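Local atomic coordinates of probable threonyl-tRNA synthetase 1 (PDB entry 3A32), a protein that probably catalyses the ATP-dependent attachment of threonine to tRNA(Thr), using a zinc-containing class II catalytic domain that lacks an editing domain of its own. Residues D176-V181 with Y307-A312. Sequence-based numbering, arbitrary orientation.
With ZN (zinc ion), chain G.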
# COMPACT_ATOMS: atom_id res chain seq x y z
N ASP A 176 0.82 6.58 29.46
CA ASP A 176 1.75 7.07 28.45
C ASP A 176 1.31 6.68 27.02
O ASP A 176 1.48 7.45 26.07
CB ASP A 176 3.15 6.47 28.69
CG ASP A 176 3.96 7.18 29.84
OD1 ASP A 176 3.60 8.24 30.36
OD2 ASP A 176 4.99 6.62 30.23
N VAL A 177 0.82 5.45 26.87
CA VAL A 177 0.34 4.96 25.60
C VAL A 177 -0.85 5.79 25.11
O VAL A 177 -0.87 6.22 23.95
CB VAL A 177 -0.01 3.45 25.71
CG1 VAL A 177 -1.04 3.06 24.67
CG2 VAL A 177 1.29 2.57 25.60
N VAL A 178 -1.80 6.04 26.02
CA VAL A 178 -2.97 6.88 25.71
C VAL A 178 -2.56 8.27 25.26
O VAL A 178 -3.08 8.81 24.25
CB VAL A 178 -4.04 6.92 26.89
CG1 VAL A 178 -5.25 7.84 26.51
CG2 VAL A 178 -4.57 5.55 27.16
N TYR A 179 -1.64 8.86 26.03
CA TYR A 179 -1.14 10.18 25.75
C TYR A 179 -0.42 10.20 24.39
O TYR A 179 -0.66 11.10 23.59
CB TYR A 179 -0.22 10.65 26.89
CG TYR A 179 0.30 12.04 26.67
CD1 TYR A 179 -0.50 13.17 26.94
CD2 TYR A 179 1.58 12.24 26.15
CE1 TYR A 179 -0.02 14.45 26.69
CE2 TYR A 179 2.07 13.51 25.92
CZ TYR A 179 1.28 14.59 26.20
OH TYR A 179 1.82 15.82 25.92
N ASP A 180 0.45 9.23 24.15
CA ASP A 180 1.21 9.13 22.93
C ASP A 180 0.33 9.03 21.69
O ASP A 180 0.70 9.59 20.63
CB ASP A 180 2.14 7.91 22.96
CG ASP A 180 3.37 8.12 23.92
OD1 ASP A 180 3.59 9.24 24.43
OD2 ASP A 180 4.12 7.15 24.15
N VAL A 181 -0.81 8.35 21.81
CA VAL A 181 -1.77 8.22 20.69
C VAL A 181 -2.36 9.57 20.40
O VAL A 181 -2.45 9.95 19.24
CB VAL A 181 -2.85 7.14 20.90
CG1 VAL A 181 -3.93 7.19 19.77
CG2 VAL A 181 -2.19 5.75 20.93
N TYR A 307 -4.02 -3.88 29.56
CA TYR A 307 -5.15 -3.34 28.80
C TYR A 307 -5.02 -3.62 27.32
O TYR A 307 -3.91 -3.64 26.78
CB TYR A 307 -5.30 -1.81 29.05
CG TYR A 307 -5.56 -1.52 30.52
CD1 TYR A 307 -6.85 -1.58 31.06
CD2 TYR A 307 -4.49 -1.28 31.40
CE1 TYR A 307 -7.07 -1.37 32.40
CE2 TYR A 307 -4.69 -1.06 32.74
CZ TYR A 307 -6.00 -1.12 33.24
OH TYR A 307 -6.21 -0.90 34.58
N ILE A 308 -6.17 -3.80 26.67
CA ILE A 308 -6.30 -3.99 25.24
C ILE A 308 -6.98 -2.75 24.64
O ILE A 308 -8.07 -2.30 25.09
CB ILE A 308 -7.08 -5.28 24.91
CG1 ILE A 308 -6.21 -6.52 25.01
CG2 ILE A 308 -7.54 -5.24 23.46
CD1 ILE A 308 -5.63 -6.91 26.40
N ILE A 309 -6.33 -2.16 23.64
CA ILE A 309 -6.83 -0.94 23.07
C ILE A 309 -6.97 -1.07 21.55
O ILE A 309 -6.08 -1.58 20.88
CB ILE A 309 -5.91 0.28 23.47
CG1 ILE A 309 -5.97 0.53 24.97
CG2 ILE A 309 -6.28 1.54 22.66
CD1 ILE A 309 -4.95 1.52 25.52
N HIS A 310 -8.11 -0.62 21.05
CA HIS A 310 -8.33 -0.31 19.63
C HIS A 310 -8.09 1.19 19.50
O HIS A 310 -8.56 1.94 20.34
CB HIS A 310 -9.81 -0.47 19.27
CG HIS A 310 -10.43 -1.78 19.64
ND1 HIS A 310 -10.65 -2.78 18.72
CD2 HIS A 310 -10.94 -2.23 20.82
CE1 HIS A 310 -11.26 -3.79 19.31
NE2 HIS A 310 -11.46 -3.48 20.58
N ARG A 311 -7.39 1.63 18.45
CA ARG A 311 -7.23 3.08 18.24
C ARG A 311 -7.11 3.43 16.77
O ARG A 311 -6.50 2.70 16.03
CB ARG A 311 -6.04 3.63 19.04
CG ARG A 311 -4.68 2.94 18.85
CD ARG A 311 -3.70 3.75 17.96
NE ARG A 311 -3.99 3.74 16.52
CZ ARG A 311 -3.26 4.40 15.61
NH1 ARG A 311 -2.17 5.10 15.97
NH2 ARG A 311 -3.59 4.34 14.32
N ALA A 312 -7.71 4.53 16.33
CA ALA A 312 -7.38 5.10 15.02
C ALA A 312 -7.14 6.58 15.26
O ALA A 312 -7.69 7.11 16.20
CB ALA A 312 -8.53 4.88 14.02
ZN ZN G . -10.11 -3.08 16.75
O HOH W 1 -10.03 -1.32 15.75
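V181 and R311 meet because of how their chains leave the backbone: V181 has CG1 anti to its backbone N (chi1 173°), which sets both methyls against R311 CD, whereas R311 places CG between its own N and carbonyl carbon (chi1 53°) and then bends at chi2 and chi3. The bend presents the aliphatic part of the arginine to the valine, and CD of R311 rests against V181 CG2 and CG1, 3.9 Å from each, with the two side chains running aslant to one another. Beyond CD the guanidinium carries on past the helix segment; its NH2 donates to the backbone O of D163, and NH1 is hydrogen-bonded to H63 and Y68.

Two residues back along the strand, I309 reaches the helix with CD1, which lies 4.3 Å from V177 CG1 and 4.4 Å from V178 CG2, touching two successive helical residues through methyl groups. The segment axes run nearly parallel, 14° apart and 10.7 Å at closest approach, as helix 174-191 packs on one face of the large mixed sheet of the class II catalytic domain. I281 of the adjacent strand 273-284 also touches V178, V181 and I309.

Between I309 and R311, the side chain of H310 leaves the other face of the strand, and its ND1 binds zinc at 2.1 Å. C112, H166 and a water also ligate the metal, while H310 NE2 is hydrogen-bonded to D284, a second-shell carboxylate that helps to fix the imidazole's rotation. With no hydrogen bond between 176-181 and 307-312, the helix side thus joins aliphatic packing to an arginine whose polar end is held by other parts of the chain, and metal coordination occupies the other side.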